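Local coordinates for protein B (Streptococcus agalactiae, PDB 5H6I) that permeabilizes membranes as the secreted pore-forming toxin known as CAMP factor and binds the Fc region of IgG, at residues T132-V135 / I136-D140; P141-V145 / D146-A150. All coordinates share one frame; numbering follows the deposited sequence.

Contact 1: T132-V135 / I136-D140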
loop_
_atom_site.group_PDB
_atom_site.type_symbol
_atom_site.label_atom_id
_atom_site.label_comp_id
_atom_site.label_asym_id
_atom_site.label_seq_id
_atom_site.Cartn_x
_atom_site.Cartn_y
_atom_site.Cartn_z
ATOM N N THR A 132 -8.123 -5.286 -8.411
ATOM C CA THR A 132 -8.007 -6.680 -8.829
ATOM C C THR A 132 -8.507 -6.860 -10.257
ATOM O O THR A 132 -7.860 -7.521 -11.077
ATOM C CB THR A 132 -8.785 -7.579 -7.865
ATOM O OG1 THR A 132 -8.083 -7.670 -6.619
ATOM C CG2 THR A 132 -8.961 -8.975 -8.450
ATOM N N LYS A 133 -9.659 -6.263 -10.575
ATOM C CA LYS A 133 -10.192 -6.352 -11.930
ATOM C C LYS A 133 -9.264 -5.697 -12.944
ATOM O O LYS A 133 -9.222 -6.114 -14.106
ATOM C CB LYS A 133 -11.580 -5.714 -11.991
ATOM C CG LYS A 133 -12.723 -6.706 -11.853
ATOM C CD LYS A 133 -13.889 -6.119 -11.071
ATOM C CE LYS A 133 -14.620 -5.056 -11.875
ATOM N NZ LYS A 133 -15.788 -4.504 -11.134
ATOM N N LEU A 134 -8.511 -4.678 -12.527
ATOM C CA LEU A 134 -7.593 -4.017 -13.449
ATOM C C LEU A 134 -6.359 -4.873 -13.702
ATOM O O LEU A 134 -5.948 -5.060 -14.853
ATOM C CB LEU A 134 -7.197 -2.645 -12.901
ATOM C CG LEU A 134 -6.211 -1.842 -13.751
ATOM C CD1 LEU A 134 -6.665 -1.802 -15.201
ATOM C CD2 LEU A 134 -6.054 -0.434 -13.201
ATOM N N VAL A 135 -5.756 -5.405 -12.636
ATOM C CA VAL A 135 -4.558 -6.227 -12.788
ATOM C C VAL A 135 -4.862 -7.487 -13.587
ATOM O O VAL A 135 -4.013 -7.971 -14.345
ATOM C CB VAL A 135 -3.964 -6.559 -11.405
ATOM C CG1 VAL A 135 -2.736 -7.445 -11.544
ATOM C CG2 VAL A 135 -3.616 -5.281 -10.657
ATOM N N ILE A 136 -6.074 -8.030 -13.444
ATOM C CA ILE A 136 -6.456 -9.208 -14.219
ATOM C C ILE A 136 -6.417 -8.899 -15.710
ATOM O O ILE A 136 -5.930 -9.704 -16.513
ATOM C CB ILE A 136 -7.842 -9.711 -13.775
ATOM C CG1 ILE A 136 -7.736 -10.452 -12.440
ATOM C CG2 ILE A 136 -8.454 -10.616 -14.834
ATOM C CD1 ILE A 136 -9.072 -10.871 -11.867
ATOM N N ARG A 137 -6.912 -7.723 -16.103
ATOM C CA ARG A 137 -6.858 -7.331 -17.508
ATOM C C ARG A 137 -5.420 -7.119 -17.967
ATOM O O ARG A 137 -5.072 -7.453 -19.106
ATOM C CB ARG A 137 -7.686 -6.068 -17.734
ATOM C CG ARG A 137 -9.137 -6.189 -17.299
ATOM C CD ARG A 137 -10.028 -6.625 -18.448
ATOM N NE ARG A 137 -10.843 -5.523 -18.949
ATOM C CZ ARG A 137 -12.102 -5.297 -18.583
ATOM N NH1 ARG A 137 -12.694 -6.101 -17.711
ATOM N NH2 ARG A 137 -12.767 -4.269 -19.089
ATOM N N ILE A 138 -4.572 -6.565 -17.097
ATOM C CA ILE A 138 -3.163 -6.385 -17.436
ATOM C C ILE A 138 -2.503 -7.734 -17.688
ATOM O O ILE A 138 -1.662 -7.875 -18.586
ATOM C CB ILE A 138 -2.442 -5.602 -16.323
ATOM C CG1 ILE A 138 -3.101 -4.239 -16.107
ATOM C CG2 ILE A 138 -0.967 -5.430 -16.654
ATOM C CD1 ILE A 138 -2.431 -3.405 -15.035
ATOM N N LEU A 139 -2.879 -8.749 -16.908
ATOM C CA LEU A 139 -2.310 -10.082 -17.074
ATOM C C LEU A 139 -2.956 -10.845 -18.222
ATOM O O LEU A 139 -2.310 -11.709 -18.824
ATOM C CB LEU A 139 -2.460 -10.881 -15.779
ATOM C CG LEU A 139 -1.612 -10.450 -14.582
ATOM C CD1 LEU A 139 -2.287 -10.859 -13.286
ATOM C CD2 LEU A 139 -0.224 -11.054 -14.672
ATOM N N ASP A 140 -4.209 -10.546 -18.533
ATOM C CA ASP A 140 -4.970 -11.291 -19.530
ATOM C C ASP A 140 -4.384 -11.102 -20.923
ATOM O O ASP A 140 -4.404 -9.977 -21.440
ATOM C CB ASP A 140 -6.431 -10.842 -19.504
ATOM C CG ASP A 140 -7.346 -11.777 -20.269
ATOM O OD1 ASP A 140 -6.861 -12.808 -20.779
ATOM O OD2 ASP A 140 -8.556 -11.477 -20.360
#
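Val135 and Leu139, one helical turn apart, lie side by side and point the same way, with Val135 CG1 3.9 Å from Leu139 CD1. Followed outward, Leu139 keeps to the Val135 carbonyl from CB through CG to CD1: all three lie close to Val135 O, and CD1 alone goes on to reach the valine methyl. Its CG stands beside the backbone N (chi1 -70°), which turns the chain back toward the preceding turn. The same oxygen accepts the Leu139 N-H at 2.9 Å from N, with the donor tilted 22° from the carbonyl plane. Ile138 repeats the pattern on Leu134: CG1 rests 3.2 Å from Leu134 O, and CD1 comes to 4.3 Å from Leu134 CG. Here the backbone bond, Ile138 N to Leu134 O at 3.0 Å, lies in the carbonyl plane. On the more exposed flank Ile136 CD1 meets Thr132 CG2 at 3.9 Å, the two side chains crossing at a slant, while Thr132 OG1 turns to Gly128 O. Arg137 lays its CG against Lys133 O, then bends at chi2 and chi3 and carries its guanidinium to Ser147 O; its own backbone bond to Lys133 O is weak, 3.5 Å from N. The inward side chains meet three helices: Val135 and Leu139 touch helix 65-84, Leu134, Val135 and Ile138 pack on helix 93-115, and Leu134 also reaches helix 145-163. Arg98 of helix 93-115 donates to Ile138 O, so a carbonyl of the last turn is satisfied by a side chain. Asp140 then leaves helical geometry, its N still bonded to Ile136 O. Such i to i+4 bonding and apolar side-chain pairing mark the last turns of an amphipathic alpha-helix, here helix 121-139 packed within a helical bundle.

Contact 2: P141-V145 / D146-A150; sequences PFASV and DSIKA
Ser144 and Ser147, with CA atoms 5.2 Å apart, set the first turn of helix 145-163. Ser144 is still extended (psi 164°), whereas Val145 and the residues after it are helical, which places Ser144 at the N-cap. Two regular backbone bonds follow: Ile148 N reaches Ser144 O at 3.1 Å and Lys149 N reaches Val145 O at 3.0 Å, the latter nearly straight at 168°. The cap is made by Ser144 OG, which accepts the Ser147 N-H at 3.2 Å from N. A chi1 of 60° puts this hydroxyl between its own backbone N and carbonyl carbon, turned toward the helix. Ser147 adds a second bond: its OG donates to Ser144 O at 2.9 Å, approaching from the same face of that carbonyl's plane as Ile148 N. Ala143 CB packs 3.7 Å from Ser147 OG and makes an apolar contact with Ile148 CG1 at 4.2 Å, which brings the incoming loop against the first turn. Ile148 CG1 also lies close to Ser144 O, and farther out the side chain meets Arg98 and Ala101 of helix 93-115. Ser147 thus donates twice to Ser144, its N-H to OG and its hydroxyl to O. This chemistry implies a helix start held at one residue, whose hydroxyl caps the Ser147 amide while its carbonyl oxygen is gripped by two donors.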
loop_
_atom_site.group_PDB
_atom_site.type_symbol
_atom_site.label_atom_id
_atom_site.label_comp_id
_atom_site.label_asym_id
_atom_site.label_seq_id
_atom_site.Cartn_x
_atom_site.Cartn_y
_atom_site.Cartn_z
ATOM N N PRO A 141 -3.860 -12.150 -21.564
ATOM C CA PRO A 141 -3.350 -11.984 -22.934
ATOM C C PRO A 141 -4.440 -11.661 -23.939
ATOM O O PRO A 141 -4.156 -11.049 -24.976
ATOM C CB PRO A 141 -2.689 -13.339 -23.233
ATOM C CG PRO A 141 -2.520 -14.005 -21.894
ATOM C CD PRO A 141 -3.659 -13.519 -21.061
ATOM N N PHE A 142 -5.681 -12.055 -23.663
ATOM C CA PHE A 142 -6.799 -11.794 -24.556
ATOM C C PHE A 142 -7.477 -10.458 -24.284
ATOM O O PHE A 142 -8.402 -10.089 -25.015
ATOM C CB PHE A 142 -7.829 -12.925 -24.450
ATOM C CG PHE A 142 -7.286 -14.275 -24.827
ATOM C CD1 PHE A 142 -6.376 -14.405 -25.864
ATOM C CD2 PHE A 142 -7.682 -15.411 -24.142
ATOM C CE1 PHE A 142 -5.873 -15.644 -26.212
ATOM C CE2 PHE A 142 -7.183 -16.654 -24.486
ATOM C CZ PHE A 142 -6.277 -16.771 -25.523
ATOM N N ALA A 143 -7.044 -9.728 -23.259
ATOM C CA ALA A 143 -7.639 -8.433 -22.952
ATOM C C ALA A 143 -7.206 -7.405 -23.989
ATOM O O ALA A 143 -6.010 -7.145 -24.156
ATOM C CB ALA A 143 -7.237 -7.984 -21.550
ATOM N N SER A 144 -8.179 -6.825 -24.687
ATOM C CA SER A 144 -7.876 -5.802 -25.672
ATOM C C SER A 144 -7.430 -4.513 -24.986
ATOM O O SER A 144 -7.622 -4.318 -23.781
ATOM C CB SER A 144 -9.094 -5.534 -26.557
ATOM O OG SER A 144 -10.198 -5.091 -25.786
ATOM N N VAL A 145 -6.821 -3.626 -25.775
ATOM C CA VAL A 145 -6.388 -2.334 -25.249
ATOM C C VAL A 145 -7.590 -1.530 -24.769
ATOM O O VAL A 145 -7.518 -0.813 -23.763
ATOM C CB VAL A 145 -5.574 -1.575 -26.316
ATOM C CG1 VAL A 145 -5.598 -0.074 -26.061
ATOM C CG2 VAL A 145 -4.144 -2.089 -26.351
ATOM N N ASP A 146 -8.721 -1.654 -25.469
ATOM C CA ASP A 146 -9.926 -0.937 -25.064
ATOM C C ASP A 146 -10.458 -1.449 -23.730
ATOM O O ASP A 146 -10.873 -0.656 -22.877
ATOM C CB ASP A 146 -10.995 -1.055 -26.149
ATOM C CG ASP A 146 -10.744 -0.123 -27.320
ATOM O OD1 ASP A 146 -9.827 0.719 -27.225
ATOM O OD2 ASP A 146 -11.466 -0.230 -28.334
ATOM N N SER A 147 -10.455 -2.770 -23.530
ATOM C CA SER A 147 -10.957 -3.324 -22.277
ATOM C C SER A 147 -10.041 -2.986 -21.106
ATOM O O SER A 147 -10.497 -2.941 -19.958
ATOM C CB SER A 147 -11.131 -4.838 -22.399
ATOM O OG SER A 147 -9.881 -5.504 -22.356
ATOM N N ILE A 148 -8.755 -2.751 -21.373
ATOM C CA ILE A 148 -7.848 -2.310 -20.318
ATOM C C ILE A 148 -8.124 -0.854 -19.961
ATOM O O ILE A 148 -8.250 -0.498 -18.782
ATOM C CB ILE A 148 -6.385 -2.518 -20.747
ATOM C CG1 ILE A 148 -6.039 -4.007 -20.761
ATOM C CG2 ILE A 148 -5.443 -1.756 -19.826
ATOM C CD1 ILE A 148 -4.618 -4.294 -21.184
ATOM N N LYS A 149 -8.228 0.008 -20.976
ATOM C CA LYS A 149 -8.495 1.420 -20.729
ATOM C C LYS A 149 -9.882 1.635 -20.136
ATOM O O LYS A 149 -10.073 2.555 -19.332
ATOM C CB LYS A 149 -8.337 2.215 -22.025
ATOM C CG LYS A 149 -8.515 3.717 -21.866
ATOM C CD LYS A 149 -7.603 4.271 -20.781
ATOM C CE LYS A 149 -8.290 5.383 -20.003
ATOM N NZ LYS A 149 -7.415 5.935 -18.933
ATOM N N ALA A 150 -10.854 0.802 -20.511
ATOM C CA ALA A 150 -12.180 0.904 -19.912
ATOM C C ALA A 150 -12.145 0.543 -18.433
ATOM O O ALA A 150 -12.881 1.124 -17.627
ATOM C CB ALA A 150 -13.168 0.008 -20.660
#

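How the contacts relate
Contacts 1 and 2 follow each other along the chain: contact 1 ends helix 121-139, and contact 2 makes the turn and opens helix 145-163. Their centres are about 9 Å apart, and they touch directly. Arg137 NH2 lies 2.8 Å from Ser147 O, a probable hydrogen bond from the end of one helix to the first turn of the next. Arg137 O packs against Ala143 CB at 3.3 Å, and Ile148 CD1 lies near that same oxygen. Asp140 OD1 accepts from Phe142 N, bridging the junction itself. Both contacts also meet helix 93-115, where Ala101 touches Ile138 as well as Ile148, giving the helical hairpin a shared packing partner.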